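Long-range contacts in adherence and virulence protein A (Streptococcus pneumoniae, PDB 6PON), which binds fibronectin and is named for its part in the adherence and virulence of pneumococci: residues B[32-37]-B[47-52]; B[27-32]-B[71-76]; B[97-102]-B[117-122]. All coordinates share one frame; numbering follows the deposited sequence.

Contact 1 of 3, residues B[32-37]-B[47-52]; sequences EQELVL and RLLLSA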
# COMPACT_ATOMS: atom_id res chain seq x y z
N GLU B 32 -46.19 -5.69 -7.53
CA GLU B 32 -46.21 -5.29 -8.94
C GLU B 32 -44.85 -5.48 -9.60
O GLU B 32 -44.76 -6.02 -10.71
CB GLU B 32 -46.68 -3.84 -9.07
CG GLU B 32 -47.24 -3.52 -10.44
CD GLU B 32 -48.66 -4.06 -10.64
OE1 GLU B 32 -49.61 -3.25 -10.69
OE2 GLU B 32 -48.84 -5.29 -10.74
N GLN B 33 -43.78 -5.08 -8.92
CA GLN B 33 -42.46 -5.12 -9.53
C GLN B 33 -41.59 -6.20 -8.90
O GLN B 33 -40.36 -6.07 -8.87
CB GLN B 33 -41.77 -3.77 -9.43
CG GLN B 33 -42.70 -2.58 -9.59
CD GLN B 33 -42.05 -1.31 -9.07
OE1 GLN B 33 -41.22 -0.71 -9.77
NE2 GLN B 33 -42.39 -0.92 -7.83
N GLU B 34 -42.20 -7.25 -8.39
CA GLU B 34 -41.43 -8.32 -7.76
C GLU B 34 -41.84 -9.66 -8.34
O GLU B 34 -43.02 -9.92 -8.56
CB GLU B 34 -41.60 -8.29 -6.24
CG GLU B 34 -41.33 -6.93 -5.65
CD GLU B 34 -40.82 -7.00 -4.23
OE1 GLU B 34 -40.17 -6.02 -3.80
OE2 GLU B 34 -41.06 -8.01 -3.54
N LEU B 35 -40.85 -10.51 -8.57
CA LEU B 35 -41.05 -11.84 -9.14
C LEU B 35 -40.42 -12.85 -8.19
O LEU B 35 -39.27 -12.68 -7.79
CB LEU B 35 -40.43 -11.93 -10.54
CG LEU B 35 -40.38 -13.30 -11.21
CD1 LEU B 35 -41.80 -13.74 -11.61
CD2 LEU B 35 -39.42 -13.32 -12.40
N VAL B 36 -41.16 -13.91 -7.86
CA VAL B 36 -40.69 -14.98 -6.99
C VAL B 36 -40.80 -16.31 -7.72
O VAL B 36 -41.87 -16.66 -8.23
CB VAL B 36 -41.48 -15.02 -5.67
CG1 VAL B 36 -41.02 -16.19 -4.81
CG2 VAL B 36 -41.29 -13.72 -4.92
N LEU B 37 -39.70 -17.06 -7.75
CA LEU B 37 -39.64 -18.38 -8.36
C LEU B 37 -39.41 -19.42 -7.27
O LEU B 37 -38.47 -19.30 -6.48
CB LEU B 37 -38.50 -18.47 -9.38
CG LEU B 37 -38.32 -17.37 -10.43
CD1 LEU B 37 -37.22 -17.75 -11.40
CD2 LEU B 37 -39.63 -17.15 -11.18
N ARG B 47 -36.54 -20.53 -2.85
CA ARG B 47 -37.41 -19.41 -3.18
C ARG B 47 -36.56 -18.22 -3.62
O ARG B 47 -35.87 -17.61 -2.79
CB ARG B 47 -38.30 -19.08 -1.98
CG ARG B 47 -39.52 -18.25 -2.31
CD ARG B 47 -40.54 -18.27 -1.16
NE ARG B 47 -41.17 -19.58 -1.01
CZ ARG B 47 -42.25 -19.81 -0.27
NH1 ARG B 47 -42.82 -18.83 0.41
NH2 ARG B 47 -42.76 -21.04 -0.20
N LEU B 48 -36.60 -17.90 -4.92
CA LEU B 48 -35.79 -16.84 -5.53
C LEU B 48 -36.63 -15.58 -5.69
O LEU B 48 -37.66 -15.60 -6.37
CB LEU B 48 -35.26 -17.26 -6.90
CG LEU B 48 -34.32 -16.26 -7.59
CD1 LEU B 48 -33.10 -15.96 -6.70
CD2 LEU B 48 -33.85 -16.72 -9.00
N LEU B 49 -36.16 -14.48 -5.11
CA LEU B 49 -36.84 -13.20 -5.24
C LEU B 49 -36.06 -12.31 -6.20
O LEU B 49 -34.85 -12.14 -6.06
CB LEU B 49 -37.00 -12.51 -3.89
CG LEU B 49 -37.37 -11.01 -3.89
CD1 LEU B 49 -38.73 -10.79 -4.55
CD2 LEU B 49 -37.35 -10.40 -2.47
N LEU B 50 -36.77 -11.75 -7.18
CA LEU B 50 -36.23 -10.67 -8.00
C LEU B 50 -37.14 -9.47 -7.85
O LEU B 50 -38.36 -9.56 -8.01
CB LEU B 50 -36.15 -11.08 -9.47
CG LEU B 50 -35.35 -12.32 -9.84
CD1 LEU B 50 -36.15 -13.59 -9.58
CD2 LEU B 50 -34.95 -12.22 -11.31
N SER B 51 -36.56 -8.33 -7.53
CA SER B 51 -37.35 -7.16 -7.22
C SER B 51 -36.89 -6.01 -8.10
O SER B 51 -35.70 -5.67 -8.11
CB SER B 51 -37.25 -6.81 -5.73
OG SER B 51 -37.90 -5.59 -5.46
N ALA B 52 -37.83 -5.43 -8.84
CA ALA B 52 -37.58 -4.22 -9.61
C ALA B 52 -38.04 -2.98 -8.87
O ALA B 52 -38.13 -1.90 -9.47
CB ALA B 52 -38.27 -4.33 -10.97
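Glu34 and Ser51 face each other as a non-hydrogen-bonded antiparallel pair, and the link their backbones lack is made by their side chains. From CB, which lies beside Leu50 O and Leu49 CD1, the glutamate chain runs out over the strand 47-51: CG passes the Ser51 hydroxymethyl group, and the carboxylate then splits its oxygens between two neighbours. OE1 accepts from Ser51 OG at 2.8 Å, the hydroxyl coming from above the carboxylate plane, 53° out of it; OE2 rests on the Leu49 methyl CD1 at 3.8 Å. Ser51 OG also has a bond with His53 N, so the buried hydroxyl ties the carboxylate to the segment just after the strand. On the same face the two branches of Val36 part company. CG1, anti to the backbone N (chi1 177°), meets Arg47 CG at 3.6 Å, while CG2 leans on Leu49 CD1. The opposite face is purely leucine: Leu50 CD1 touches both Leu35 CD2, at 4.3 Å, and Leu37 CG, and Leu37 and Leu48 meet through their CB atoms. Beneath the side chains, Leu35 with Leu50 and Leu37 with Leu48 exchange pairs of backbone bonds, the Leu35 N to Leu50 O bond being 2.7 Å long and nearly straight (174°). Ala52 N adds one more to Gln33 O, just past the last bridge. Strands 34-41 and 44-51 thus form a regular beta hairpin, the central pair of a four-stranded antiparallel meander whose leucine face packs against strand 113-121 of a second sheet.

Contact 2 of 3, residues B[27-32]-B[71-76]; sequences INQPFE and QPSTFI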
# COMPACT_ATOMS: atom_id res chain seq x y z
N ILE B 27 -44.14 -19.85 -10.30
CA ILE B 27 -43.80 -18.50 -10.73
C ILE B 27 -44.95 -17.59 -10.33
O ILE B 27 -46.09 -17.77 -10.80
CB ILE B 27 -43.56 -18.44 -12.26
CG1 ILE B 27 -42.32 -19.25 -12.66
CG2 ILE B 27 -43.39 -17.03 -12.74
CD1 ILE B 27 -42.63 -20.35 -13.67
N ASN B 28 -44.68 -16.60 -9.48
CA ASN B 28 -45.69 -15.65 -9.02
C ASN B 28 -45.11 -14.24 -8.96
O ASN B 28 -43.89 -14.04 -8.92
CB ASN B 28 -46.23 -16.02 -7.64
CG ASN B 28 -46.87 -17.38 -7.63
OD1 ASN B 28 -46.19 -18.39 -7.44
ND2 ASN B 28 -48.19 -17.44 -7.84
N GLN B 29 -46.04 -13.27 -8.94
CA GLN B 29 -45.78 -11.84 -8.85
C GLN B 29 -46.49 -11.30 -7.61
O GLN B 29 -47.57 -10.71 -7.71
CB GLN B 29 -46.27 -11.14 -10.12
CG GLN B 29 -46.08 -9.64 -10.22
CD GLN B 29 -46.56 -9.08 -11.56
OE1 GLN B 29 -47.16 -9.81 -12.36
NE2 GLN B 29 -46.29 -7.80 -11.82
N PRO B 30 -45.92 -11.50 -6.41
CA PRO B 30 -46.62 -11.03 -5.19
C PRO B 30 -46.83 -9.53 -5.16
O PRO B 30 -47.90 -9.07 -4.75
CB PRO B 30 -45.72 -11.52 -4.04
CG PRO B 30 -44.46 -11.96 -4.65
CD PRO B 30 -44.69 -12.26 -6.11
N PHE B 31 -45.85 -8.74 -5.58
CA PHE B 31 -46.04 -7.30 -5.73
C PHE B 31 -45.81 -6.93 -7.19
O PHE B 31 -45.30 -7.72 -7.98
CB PHE B 31 -45.10 -6.53 -4.80
CG PHE B 31 -45.30 -6.88 -3.36
CD1 PHE B 31 -46.37 -6.35 -2.65
CD2 PHE B 31 -44.44 -7.77 -2.73
CE1 PHE B 31 -46.56 -6.69 -1.31
CE2 PHE B 31 -44.62 -8.11 -1.40
CZ PHE B 31 -45.69 -7.57 -0.69
N GLU B 32 -46.19 -5.69 -7.53
CA GLU B 32 -46.21 -5.29 -8.94
C GLU B 32 -44.85 -5.48 -9.60
O GLU B 32 -44.76 -6.02 -10.71
CB GLU B 32 -46.68 -3.84 -9.07
CG GLU B 32 -47.24 -3.52 -10.44
CD GLU B 32 -48.66 -4.06 -10.64
OE1 GLU B 32 -49.61 -3.25 -10.69
OE2 GLU B 32 -48.84 -5.29 -10.74
N GLN B 71 -55.32 -13.92 -9.61
CA GLN B 71 -55.12 -14.32 -10.99
C GLN B 71 -53.77 -13.82 -11.48
O GLN B 71 -53.38 -12.70 -11.17
CB GLN B 71 -56.23 -13.76 -11.89
CG GLN B 71 -57.61 -14.24 -11.57
CD GLN B 71 -57.82 -15.72 -11.86
OE1 GLN B 71 -56.91 -16.42 -12.34
NE2 GLN B 71 -59.01 -16.21 -11.56
N PRO B 72 -53.04 -14.63 -12.24
CA PRO B 72 -51.76 -14.16 -12.78
C PRO B 72 -51.97 -13.05 -13.80
O PRO B 72 -52.89 -13.09 -14.62
CB PRO B 72 -51.17 -15.41 -13.44
CG PRO B 72 -52.34 -16.24 -13.78
CD PRO B 72 -53.37 -15.99 -12.70
N SER B 73 -51.12 -12.03 -13.72
CA SER B 73 -51.14 -10.97 -14.71
C SER B 73 -50.79 -11.54 -16.08
O SER B 73 -50.29 -12.65 -16.21
CB SER B 73 -50.15 -9.88 -14.35
OG SER B 73 -48.83 -10.41 -14.27
N THR B 74 -51.01 -10.72 -17.11
CA THR B 74 -50.47 -11.04 -18.43
C THR B 74 -48.97 -11.33 -18.35
O THR B 74 -48.48 -12.30 -18.95
CB THR B 74 -50.75 -9.88 -19.41
OG1 THR B 74 -52.16 -9.73 -19.60
CG2 THR B 74 -50.10 -10.13 -20.77
N PHE B 75 -48.23 -10.51 -17.59
CA PHE B 75 -46.80 -10.72 -17.45
C PHE B 75 -46.48 -12.13 -16.99
O PHE B 75 -45.58 -12.77 -17.52
CB PHE B 75 -46.23 -9.69 -16.46
CG PHE B 75 -44.79 -9.95 -16.04
CD1 PHE B 75 -43.72 -9.60 -16.88
CD2 PHE B 75 -44.50 -10.47 -14.79
CE1 PHE B 75 -42.41 -9.79 -16.49
CE2 PHE B 75 -43.19 -10.67 -14.40
CZ PHE B 75 -42.13 -10.32 -15.26
N ILE B 76 -47.24 -12.63 -16.02
CA ILE B 76 -46.89 -13.89 -15.38
C ILE B 76 -47.20 -15.07 -16.29
O ILE B 76 -46.42 -16.03 -16.37
CB ILE B 76 -47.61 -14.02 -14.03
CG1 ILE B 76 -47.00 -13.04 -13.03
CG2 ILE B 76 -47.48 -15.45 -13.50
CD1 ILE B 76 -45.63 -13.45 -12.58
O HOH W 1 -49.70 -11.57 -11.49
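Gln29 OE1 receives two donors, the hydroxyl of Ser73 and a water. Ser73 OG gives its hydrogen to OE1 at 2.6 Å, arriving in the carbonyl plane, and the water donates to the same oxygen from 3.2 Å while accepting from Ser73 N at 2.7 Å. The glutamine therefore meets both the side chain and, through the water, the backbone of one serine. That serine is the N-cap of helix 74-83: with OG held between the backbone N and the carbonyl carbon (chi1 60°), it also accepts from Ile76 N. At the other end of the amide, Gln29 NE2 donates to Glu32 O at 2.6 Å, the acceptor lying close to the amide plane, which fixes the rotation of the group and settles which end is oxygen. Apolar atoms close in on the extended Gln29 chain. Ile76 crosses it, CD1 touching Gln29 CB at 3.4 Å and CG1 approaching OE1; Phe75 CD2 is a further neighbour of that oxygen, its ring turned 67° from the amide. Ile76 CD1 also reaches Ile27 CG2 at 4.2 Å, where strand 23-28 and helix 74-83 meet. Because Ser73 OG donates to glutamine and accepts from Ile76 N, the hydroxyl has a defined direction, and the buried amide has partners at both its oxygen and its nitrogen. Gln29 thereby bonds its part of the chain to the capped start of the helix.

Contact 3 of 3, residues B[97-102]-B[117-122]; sequences DRIVEI and TLIIEI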
# COMPACT_ATOMS: atom_id res chain seq x y z
N ASP B 97 -21.48 -5.02 -13.18
CA ASP B 97 -22.63 -4.14 -13.16
C ASP B 97 -23.77 -4.81 -12.38
O ASP B 97 -23.68 -5.98 -11.99
CB ASP B 97 -23.05 -3.81 -14.58
CG ASP B 97 -23.82 -2.50 -14.68
OD1 ASP B 97 -24.27 -1.94 -13.65
OD2 ASP B 97 -23.99 -2.03 -15.83
N ARG B 98 -24.84 -4.06 -12.14
CA ARG B 98 -25.99 -4.55 -11.39
C ARG B 98 -27.03 -5.18 -12.32
O ARG B 98 -28.17 -4.74 -12.44
CB ARG B 98 -26.60 -3.42 -10.56
CG ARG B 98 -25.73 -2.93 -9.37
CD ARG B 98 -26.13 -1.52 -8.92
NE ARG B 98 -26.13 -0.68 -10.12
CZ ARG B 98 -26.82 0.44 -10.27
NH1 ARG B 98 -27.61 0.88 -9.29
NH2 ARG B 98 -26.76 1.09 -11.42
N ILE B 99 -26.60 -6.25 -13.00
CA ILE B 99 -27.42 -6.98 -13.96
C ILE B 99 -27.14 -8.47 -13.81
O ILE B 99 -25.98 -8.89 -13.85
CB ILE B 99 -27.14 -6.57 -15.41
CG1 ILE B 99 -27.13 -5.06 -15.55
CG2 ILE B 99 -28.17 -7.21 -16.35
CD1 ILE B 99 -26.94 -4.59 -16.93
N VAL B 100 -28.20 -9.27 -13.70
CA VAL B 100 -28.07 -10.72 -13.64
C VAL B 100 -28.87 -11.36 -14.76
O VAL B 100 -30.01 -10.97 -15.03
CB VAL B 100 -28.52 -11.30 -12.29
CG1 VAL B 100 -28.43 -12.80 -12.33
CG2 VAL B 100 -27.67 -10.73 -11.17
N GLU B 101 -28.26 -12.36 -15.40
CA GLU B 101 -28.87 -13.10 -16.48
C GLU B 101 -28.95 -14.57 -16.09
O GLU B 101 -27.95 -15.17 -15.67
CB GLU B 101 -28.10 -12.92 -17.79
CG GLU B 101 -28.17 -11.49 -18.30
CD GLU B 101 -27.49 -11.30 -19.63
OE1 GLU B 101 -26.71 -12.18 -20.04
OE2 GLU B 101 -27.74 -10.26 -20.27
N ILE B 102 -30.14 -15.13 -16.23
CA ILE B 102 -30.45 -16.50 -15.89
C ILE B 102 -30.90 -17.17 -17.17
O ILE B 102 -31.97 -16.84 -17.71
CB ILE B 102 -31.55 -16.59 -14.82
CG1 ILE B 102 -31.10 -15.89 -13.54
CG2 ILE B 102 -31.95 -18.06 -14.60
CD1 ILE B 102 -32.19 -15.69 -12.52
N THR B 117 -33.77 -16.17 -21.60
CA THR B 117 -32.92 -15.55 -20.59
C THR B 117 -33.78 -14.66 -19.71
O THR B 117 -34.49 -13.77 -20.22
CB THR B 117 -31.80 -14.72 -21.21
OG1 THR B 117 -31.16 -15.47 -22.25
CG2 THR B 117 -30.78 -14.33 -20.13
N LEU B 118 -33.74 -14.88 -18.40
CA LEU B 118 -34.45 -14.04 -17.45
C LEU B 118 -33.44 -13.04 -16.90
O LEU B 118 -32.43 -13.45 -16.33
CB LEU B 118 -35.07 -14.89 -16.34
CG LEU B 118 -35.83 -14.17 -15.22
CD1 LEU B 118 -37.07 -13.47 -15.74
CD2 LEU B 118 -36.18 -15.15 -14.11
N ILE B 119 -33.70 -11.75 -17.11
CA ILE B 119 -32.75 -10.68 -16.83
C ILE B 119 -33.34 -9.74 -15.79
O ILE B 119 -34.47 -9.25 -15.96
CB ILE B 119 -32.41 -9.87 -18.09
CG1 ILE B 119 -31.91 -10.76 -19.23
CG2 ILE B 119 -31.43 -8.74 -17.74
CD1 ILE B 119 -31.66 -9.99 -20.55
N ILE B 120 -32.58 -9.46 -14.73
CA ILE B 120 -32.94 -8.41 -13.79
C ILE B 120 -31.89 -7.31 -13.86
O ILE B 120 -30.69 -7.59 -13.80
CB ILE B 120 -33.11 -8.93 -12.34
CG1 ILE B 120 -33.48 -7.77 -11.41
CG2 ILE B 120 -31.84 -9.65 -11.81
CD1 ILE B 120 -33.75 -8.19 -9.97
N GLU B 121 -32.35 -6.07 -14.03
CA GLU B 121 -31.52 -4.88 -14.01
C GLU B 121 -31.90 -4.09 -12.78
O GLU B 121 -33.06 -3.69 -12.63
CB GLU B 121 -31.73 -4.03 -15.26
CG GLU B 121 -31.61 -4.78 -16.57
CD GLU B 121 -32.12 -3.95 -17.72
OE1 GLU B 121 -32.63 -2.84 -17.43
OE2 GLU B 121 -32.00 -4.39 -18.90
N ILE B 122 -30.93 -3.87 -11.90
CA ILE B 122 -31.14 -3.14 -10.66
C ILE B 122 -30.51 -1.78 -10.86
O ILE B 122 -29.31 -1.58 -10.64
CB ILE B 122 -30.58 -3.89 -9.46
CG1 ILE B 122 -31.26 -5.25 -9.38
CG2 ILE B 122 -30.80 -3.10 -8.19
CD1 ILE B 122 -30.53 -6.26 -8.55
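Arg98 sets out with CG beside its backbone N (chi1 -69°) and bends at chi3 (-52°), a course that folds its guanidinium back over the carbonyl of Ile122. The oxygen lies 3.1 Å above the guanidinium plane, over its centre, and Arg98 CB is also near it; the approach is across the face, so the N-H groups do not point at Ile122 O, and any attraction is probably electrostatic, without a hydrogen bond. The backbone makes the firmer link, Ile122 N to Arg98 O at 2.9 Å and almost straight (174°). Arg98 is itself the centre of an inverse gamma turn, closed by a weak bond from Ile99 N to Asp97 O; separately, Arg98 N donates to Asp97 OD1 at 2.7 Å. Beyond it the strands run antiparallel. Val100 with Ile120 and Ile102 with Leu118 are hydrogen-bonded pairs, Leu118 N to Ile102 O being the shortest of their bonds at 2.7 Å. Beta-branched side chains pack on both faces. On one, Ile99 and Ile119 lie side by side and touch through their CG2 methyls at 3.9 Å; Glu101 runs alongside Ile119, its CG meeting CG1, and its CB rests on Thr117 CG2. Glu121, on this face too, turns its carboxylate to Arg154 in a salt bridge and to Tyr162. On the other, Val100 CB meets Ile120 CG2 at 3.7 Å, and Ile102 and Leu118 touch through their CB atoms. This face looks toward Leu35, Leu37, Leu48 and Leu50. Strands 99-107 and 113-121 form a beta hairpin within a five-stranded antiparallel meander.

Contacts 1 and 3 are hairpins of two different antiparallel sheets that pack face to face, their centres about 12 Å apart. Leu50 CB meets Ile120 CD1 at 3.8 Å, Leu37 CD1 meets Leu118 CD2 at 3.9 Å, and Leu48 CD2 meets Ile102 CD1 at 4.0 Å. Contact 2 borders contact 1, centre to centre about 10 Å, and shares Glu32 with it; a probable backbone bond from Val36 N to Asn28 O, 2.9 Å, joins strand 34-41 to strand 23-28. Along the chain, contact 1 is nested within the loop that contact 2 closes. Contacts 2 and 3 do not touch, their nearest atoms being about 6 Å apart.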